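Local atomic coordinates of cytochrome P450 (CYP102L1) (Mycobacterium phage Adler, PDB entry 6N6Q), a protein that probably acts as a haem-thiolate monooxygenase of a mycobacteriophage, using its bound iron porphyrin to activate oxygen. Residues L159-I164 / A278-S283; Q127-T132 / S165-D170. All blocks are in the same frame, centred on the assembly; numbering follows the deposited sequence.

Contact 1 (L159-I164 / A278-S283); sequences LTIEII and AGSETS. With HEM (protoporphyrin IX containing Fe), chain E.
A chi1 of 65° tucks Thr-160 OG1 back over its own main chain, which aims the hydroxyl across the interface at Ser-280, whose first torsion turns OG away from its backbone N and lays it beside Ile-161. The hydroxyl of Thr-160 donates to the carbonyl of Ser-280, with OG1 2.9 Å from O; it arrives from the flank and above the carbonyl plane, at a C=O...OG1 angle of 105°, and it also makes a weak bond to Thr-156 O in its own helix. CG1 of Ile-161 packs against Ser-280 OG at 3.2 Å, a methylene side meeting a hydroxyl. One turn on, the CD1 end of Ile-164 presses on bare backbone, 3.4 Å from Gly-279 C, an approach possible because glycine has no side chain there.

The two segments run roughly antiparallel (142°), their axes approaching to 8.3 Å. Helix 265-296 corresponds to the long helix that crosses the distal side of the haem in P450s, and Ala-278 to Ser-283 spell its signature, (A/G)-G-x-(D/E)-T-(T/S); helix 152-169 matches helix E of the conserved core bundle. The signature also meets the porphyrin. Thr-282 OG1 is 3.2 Å from HEM C4B while donating to Ala-278 O at 3.1 Å. Gly-279 and Ser-283 each serve both sides: Gly-279 CA lies 3.3 Å from HEM C2C, while Ser-283 CB touches Thr-160 CG2 at 4.1 Å and its OG, near the haem vinyl group, is hydrogen-bonded to Glu-428 of helix 422-439.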
loop_
_atom_site.group_PDB
_atom_site.type_symbol
_atom_site.label_atom_id
_atom_site.label_comp_id
_atom_site.label_asym_id
_atom_site.label_seq_id
_atom_site.Cartn_x
_atom_site.Cartn_y
_atom_site.Cartn_z
ATOM N N LEU A 159 2.725 -10.135 8.268
ATOM C CA LEU A 159 1.298 -10.328 8.510
ATOM C C LEU A 159 0.483 -10.057 7.252
ATOM O O LEU A 159 -0.292 -10.912 6.804
ATOM C CB LEU A 159 0.832 -9.424 9.655
ATOM C CG LEU A 159 -0.688 -9.349 9.825
ATOM C CD1 LEU A 159 -1.263 -10.715 10.164
ATOM C CD2 LEU A 159 -1.077 -8.314 10.875
ATOM N N THR A 160 0.642 -8.866 6.668
ATOM C CA THR A 160 -0.175 -8.491 5.519
ATOM C C THR A 160 0.078 -9.404 4.326
ATOM O O THR A 160 -0.813 -9.587 3.487
ATOM C CB THR A 160 0.081 -7.033 5.138
ATOM O OG1 THR A 160 1.436 -6.882 4.701
ATOM C CG2 THR A 160 -0.170 -6.121 6.335
ATOM N N ILE A 161 1.276 -9.984 4.229
ATOM C CA ILE A 161 1.527 -10.994 3.206
ATOM C C ILE A 161 0.598 -12.184 3.407
ATOM O O ILE A 161 -0.073 -12.638 2.472
ATOM C CB ILE A 161 3.005 -11.426 3.220
ATOM C CG1 ILE A 161 3.874 -10.388 2.510
ATOM C CG2 ILE A 161 3.169 -12.796 2.573
ATOM C CD1 ILE A 161 5.352 -10.613 2.693
ATOM N N GLU A 162 0.537 -12.698 4.637
ATOM C CA GLU A 162 -0.336 -13.833 4.915
ATOM C C GLU A 162 -1.804 -13.458 4.782
ATOM O O GLU A 162 -2.617 -14.295 4.374
ATOM C CB GLU A 162 -0.051 -14.392 6.309
ATOM C CG GLU A 162 1.338 -14.986 6.456
ATOM C CD GLU A 162 1.632 -16.037 5.404
ATOM O OE1 GLU A 162 0.742 -16.869 5.121
ATOM O OE2 GLU A 162 2.751 -16.027 4.851
ATOM N N ILE A 163 -2.164 -12.215 5.107
ATOM C CA ILE A 163 -3.558 -11.794 4.985
ATOM C C ILE A 163 -4.008 -11.857 3.530
ATOM O O ILE A 163 -5.074 -12.395 3.216
ATOM C CB ILE A 163 -3.751 -10.387 5.580
ATOM C CG1 ILE A 163 -3.691 -10.446 7.108
ATOM C CG2 ILE A 163 -5.069 -9.783 5.114
ATOM C CD1 ILE A 163 -3.971 -9.126 7.779
ATOM N N ILE A 164 -3.198 -11.321 2.617
ATOM C CA ILE A 164 -3.586 -11.300 1.209
ATOM C C ILE A 164 -3.548 -12.705 0.620
ATOM O O ILE A 164 -4.467 -13.121 -0.094
ATOM C CB ILE A 164 -2.685 -10.337 0.417
ATOM C CG1 ILE A 164 -2.768 -8.931 1.008
ATOM C CG2 ILE A 164 -3.089 -10.318 -1.047
ATOM C CD1 ILE A 164 -1.833 -7.956 0.352
ATOM N N ALA A 278 1.923 -5.083 -4.220
ATOM C CA ALA A 278 1.215 -3.812 -4.153
ATOM C C ALA A 278 0.313 -3.701 -2.931
ATOM O O ALA A 278 -0.032 -2.583 -2.532
ATOM C CB ALA A 278 0.386 -3.598 -5.420
ATOM N N GLY A 279 -0.070 -4.822 -2.329
ATOM C CA GLY A 279 -0.983 -4.786 -1.206
ATOM C C GLY A 279 -0.324 -4.971 0.146
ATOM O O GLY A 279 -0.813 -4.456 1.156
ATOM N N SER A 280 0.786 -5.707 0.181
ATOM C CA SER A 280 1.419 -6.034 1.453
ATOM C C SER A 280 2.166 -4.843 2.041
ATOM O O SER A 280 1.930 -4.466 3.194
ATOM C CB SER A 280 2.367 -7.220 1.277
ATOM O OG SER A 280 3.367 -7.229 2.280
ATOM N N GLU A 281 3.074 -4.242 1.268
ATOM C CA GLU A 281 3.962 -3.230 1.836
ATOM C C GLU A 281 3.205 -1.958 2.198
ATOM O O GLU A 281 3.512 -1.318 3.211
ATOM C CB GLU A 281 5.100 -2.923 0.864
ATOM C CG GLU A 281 6.261 -2.177 1.502
ATOM C CD GLU A 281 7.474 -2.089 0.597
ATOM O OE1 GLU A 281 7.361 -2.458 -0.591
ATOM O OE2 GLU A 281 8.543 -1.656 1.077
ATOM N N THR A 282 2.216 -1.576 1.389
ATOM C CA THR A 282 1.432 -0.383 1.694
ATOM C C THR A 282 0.668 -0.547 3.001
ATOM O O THR A 282 0.719 0.324 3.878
ATOM C CB THR A 282 0.466 -0.078 0.547
ATOM O OG1 THR A 282 -0.321 -1.241 0.260
ATOM C CG2 THR A 282 1.226 0.341 -0.700
ATOM N N SER A 283 -0.048 -1.664 3.150
ATOM C CA SER A 283 -0.851 -1.878 4.351
ATOM C C SER A 283 0.028 -2.064 5.581
ATOM O O SER A 283 -0.318 -1.599 6.673
ATOM C CB SER A 283 -1.764 -3.088 4.162
ATOM O OG SER A 283 -2.591 -2.928 3.024
HETATM C CHA HEM E . -3.482 1.035 -6.875
HETATM C CHB HEM E . -2.421 2.847 -2.492
HETATM C CHC HEM E . -3.518 -1.434 -0.459
HETATM C CHD HEM E . -3.838 -3.402 -4.891
HETATM C C1A HEM E . -3.124 1.919 -5.876
HETATM C C2A HEM E . -2.804 3.326 -6.029
HETATM C C3A HEM E . -2.512 3.821 -4.825
HETATM C C4A HEM E . -2.635 2.753 -3.853
HETATM C CMA HEM E . -2.111 5.280 -4.528
HETATM C CAA HEM E . -2.788 4.127 -7.349
HETATM C CBA HEM E . -1.418 3.960 -8.001
HETATM C CGA HEM E . -1.284 4.863 -9.200
HETATM O O1A HEM E . -2.197 5.696 -9.442
HETATM O O2A HEM E . -0.257 4.750 -9.918
HETATM C C1B HEM E . -2.681 1.866 -1.554
HETATM C C2B HEM E . -2.667 2.040 -0.115
HETATM C C3B HEM E . -2.971 0.855 0.453
HETATM C C4B HEM E . -3.184 -0.102 -0.617
HETATM C CMB HEM E . -2.349 3.390 0.570
HETATM C CAB HEM E . -3.094 0.471 1.951
HETATM C CBB HEM E . -2.878 1.300 2.981
HETATM C C1C HEM E . -3.732 -2.349 -1.470
HETATM C C2C HEM E . -4.157 -3.725 -1.317
HETATM C C3C HEM E . -4.248 -4.281 -2.526
HETATM C C4C HEM E . -3.883 -3.271 -3.513
HETATM C CMC HEM E . -4.453 -4.448 0.015
HETATM C CAC HEM E . -4.675 -5.751 -2.753
HETATM C CBC HEM E . -4.798 -6.295 -3.967
HETATM C C1D HEM E . -3.781 -2.379 -5.819
HETATM C C2D HEM E . -3.869 -2.518 -7.261
HETATM C C3D HEM E . -3.772 -1.299 -7.806
HETATM C C4D HEM E . -3.619 -0.334 -6.734
HETATM C CMD HEM E . -4.042 -3.845 -8.034
HETATM C CAD HEM E . -3.818 -0.970 -9.316
HETATM C CBD HEM E . -5.266 -0.849 -9.780
HETATM C CGD HEM E . -5.313 -0.434 -11.230
HETATM O O1D HEM E . -6.283 -0.821 -11.934
HETATM O O2D HEM E . -4.379 0.276 -11.688
HETATM N NA HEM E . -3.007 1.610 -4.533
HETATM N NB HEM E . -3.000 0.550 -1.821
HETATM N NC HEM E . -3.577 -2.112 -2.822
HETATM N ND HEM E . -3.629 -1.032 -5.538
HETATM FE FE HEM E . -3.164 -0.281 -3.677
#

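Contact 2 (Q127-T132 / S165-D170); sequences QRIAAT and SRAGFD
Arg-128 and Ala-167 bring their CA atoms within 5.5 Å where helices 127-132 and 165-169 run nearly antiparallel (166°), the second widening into a pi-type turn before Asp-170 leaves helical geometry with positive phi. Bends at chi2 and chi3 fold Arg-128 over the backbone of the other helix, CD lying 3.4 Å from Arg-166 O. The Arg-128 and Asp-170 side chains cross at about a right angle, Arg-128 NH1 3.3 Å from Asp-170 OD2, with the guanidinium and carboxylate planes 63° apart. The oxygen sits well off the guanidinium plane, making this salt bridge one of charge alone. One turn further along, Thr-132 OG1 donates to Arg-128 O (2.8 Å), and a water that donates to this hydroxyl accepts from Arg-166 NH1 at 2.7 Å, in the guanidinium plane. CG2 of Thr-132 lies over one face of that group, which Glu-162 and Glu-135 hold by salt bridges. On the inner side of the interface, Ile-129 CG1 meets Ala-167 CB at 3.9 Å. Further inward Ile-129 touches Ile-163 of helix 152-169, while Phe-169 turns away to pack on Ile-272 and Phe-275 of helix 265-296.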
loop_
_atom_site.group_PDB
_atom_site.type_symbol
_atom_site.label_atom_id
_atom_site.label_comp_id
_atom_site.label_asym_id
_atom_site.label_seq_id
_atom_site.Cartn_x
_atom_site.Cartn_y
_atom_site.Cartn_z
ATOM N N GLN A 127 -13.359 -13.966 7.891
ATOM C CA GLN A 127 -12.957 -15.040 8.795
ATOM C C GLN A 127 -11.473 -15.355 8.650
ATOM O O GLN A 127 -10.749 -15.470 9.647
ATOM C CB GLN A 127 -13.805 -16.285 8.533
ATOM C CG GLN A 127 -14.841 -16.576 9.611
ATOM C CD GLN A 127 -15.735 -15.385 9.913
ATOM O OE1 GLN A 127 -16.442 -14.881 9.035
ATOM N NE2 GLN A 127 -15.709 -14.929 11.162
ATOM N N ARG A 128 -10.998 -15.479 7.410
ATOM C CA ARG A 128 -9.596 -15.818 7.179
ATOM C C ARG A 128 -8.675 -14.676 7.589
ATOM O O ARG A 128 -7.583 -14.911 8.120
ATOM C CB ARG A 128 -9.389 -16.179 5.710
ATOM C CG ARG A 128 -8.466 -17.359 5.468
ATOM C CD ARG A 128 -9.055 -18.251 4.386
ATOM N NE ARG A 128 -9.766 -17.460 3.384
ATOM C CZ ARG A 128 -10.759 -17.921 2.631
ATOM N NH1 ARG A 128 -11.167 -19.176 2.767
ATOM N NH2 ARG A 128 -11.349 -17.124 1.750
ATOM N N ILE A 129 -9.096 -13.431 7.344
ATOM C CA ILE A 129 -8.313 -12.278 7.783
ATOM C C ILE A 129 -8.178 -12.280 9.300
ATOM O O ILE A 129 -7.071 -12.178 9.845
ATOM C CB ILE A 129 -8.952 -10.970 7.282
ATOM C CG1 ILE A 129 -8.946 -10.915 5.754
ATOM C CG2 ILE A 129 -8.226 -9.766 7.865
ATOM C CD1 ILE A 129 -9.616 -9.677 5.188
ATOM N N ALA A 130 -9.307 -12.407 10.004
ATOM C CA ALA A 130 -9.288 -12.364 11.463
ATOM C C ALA A 130 -8.501 -13.532 12.042
ATOM O O ALA A 130 -7.812 -13.381 13.058
ATOM C CB ALA A 130 -10.716 -12.359 12.005
ATOM N N ALA A 131 -8.593 -14.705 11.412
ATOM C CA ALA A 131 -7.815 -15.850 11.878
ATOM C C ALA A 131 -6.320 -15.605 11.729
ATOM O O ALA A 131 -5.528 -16.065 12.561
ATOM C CB ALA A 131 -8.226 -17.112 11.118
ATOM N N THR A 132 -5.915 -14.882 10.683
ATOM C CA THR A 132 -4.497 -14.605 10.480
ATOM C C THR A 132 -3.984 -13.595 11.499
ATOM O O THR A 132 -2.841 -13.697 11.963
ATOM C CB THR A 132 -4.264 -14.110 9.054
ATOM O OG1 THR A 132 -4.803 -15.065 8.130
ATOM C CG2 THR A 132 -2.779 -13.939 8.777
ATOM N N SER A 165 -2.482 -13.457 0.908
ATOM C CA SER A 165 -2.326 -14.771 0.294
ATOM C C SER A 165 -3.380 -15.752 0.795
ATOM O O SER A 165 -3.979 -16.484 -0.003
ATOM C CB SER A 165 -0.918 -15.309 0.554
ATOM O OG SER A 165 -0.685 -15.505 1.938
ATOM N N ARG A 166 -3.633 -15.777 2.106
ATOM C CA ARG A 166 -4.590 -16.738 2.645
ATOM C C ARG A 166 -6.025 -16.333 2.331
ATOM O O ARG A 166 -6.845 -17.180 1.963
ATOM C CB ARG A 166 -4.399 -16.891 4.153
ATOM C CG ARG A 166 -3.020 -17.383 4.555
ATOM C CD ARG A 166 -2.890 -17.433 6.065
ATOM N NE ARG A 166 -1.507 -17.610 6.496
ATOM C CZ ARG A 166 -1.146 -17.843 7.754
ATOM N NH1 ARG A 166 -2.067 -17.938 8.702
ATOM N NH2 ARG A 166 0.135 -17.990 8.061
ATOM N N ALA A 167 -6.355 -15.048 2.474
ATOM C CA ALA A 167 -7.718 -14.618 2.188
ATOM C C ALA A 167 -7.990 -14.531 0.693
ATOM O O ALA A 167 -9.118 -14.793 0.258
ATOM C CB ALA A 167 -8.005 -13.271 2.852
ATOM N N GLY A 168 -6.984 -14.182 -0.102
ATOM C CA GLY A 168 -7.172 -14.023 -1.530
ATOM C C GLY A 168 -6.994 -15.296 -2.331
ATOM O O GLY A 168 -7.805 -15.593 -3.214
ATOM N N PHE A 169 -5.937 -16.056 -2.041
ATOM C CA PHE A 169 -5.624 -17.261 -2.798
ATOM C C PHE A 169 -5.697 -18.536 -1.971
ATOM O O PHE A 169 -5.473 -19.620 -2.519
ATOM C CB PHE A 169 -4.225 -17.157 -3.423
ATOM C CG PHE A 169 -3.835 -15.763 -3.809
ATOM C CD1 PHE A 169 -2.755 -15.142 -3.203
ATOM C CD2 PHE A 169 -4.548 -15.069 -4.773
ATOM C CE1 PHE A 169 -2.390 -13.856 -3.553
ATOM C CE2 PHE A 169 -4.191 -13.782 -5.128
ATOM C CZ PHE A 169 -3.109 -13.174 -4.516
ATOM N N ASP A 170 -5.997 -18.439 -0.674
ATOM C CA ASP A 170 -6.010 -19.595 0.224
ATOM C C ASP A 170 -4.666 -20.319 0.204
ATOM O O ASP A 170 -4.597 -21.549 0.232
ATOM C CB ASP A 170 -7.160 -20.548 -0.114
ATOM C CG ASP A 170 -7.666 -21.305 1.099
ATOM O OD1 ASP A 170 -6.871 -22.034 1.728
ATOM O OD2 ASP A 170 -8.862 -21.158 1.431
HETATM O O HOH W 1 -4.790 -17.978 8.508
#

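Overall arrangement
Helix 152-169 is common to both contacts, whose centres lie 11 Å apart: contact 1 binds it to helix 265-296, and contact 2 uses its last turn and the residue after it to bind it to helix 119-145. Along the chain the order is 127-132, 159-164, 165-170, then 278-283, so the pairings interleave. Thr-132 joins them directly, its CG2 packing 3.7 Å from Glu-162 CB and also against Leu-159 and Ile-163. Helices 119-145, 152-169, 265-296 and 422-439 correspond, in that order, to the D-E-I-L four-helix bundle of the P450 fold. Helix 152-169 thus connects the outer helix 119-145 to the one lying against the haem, consistent with a scaffold for the haem pocket.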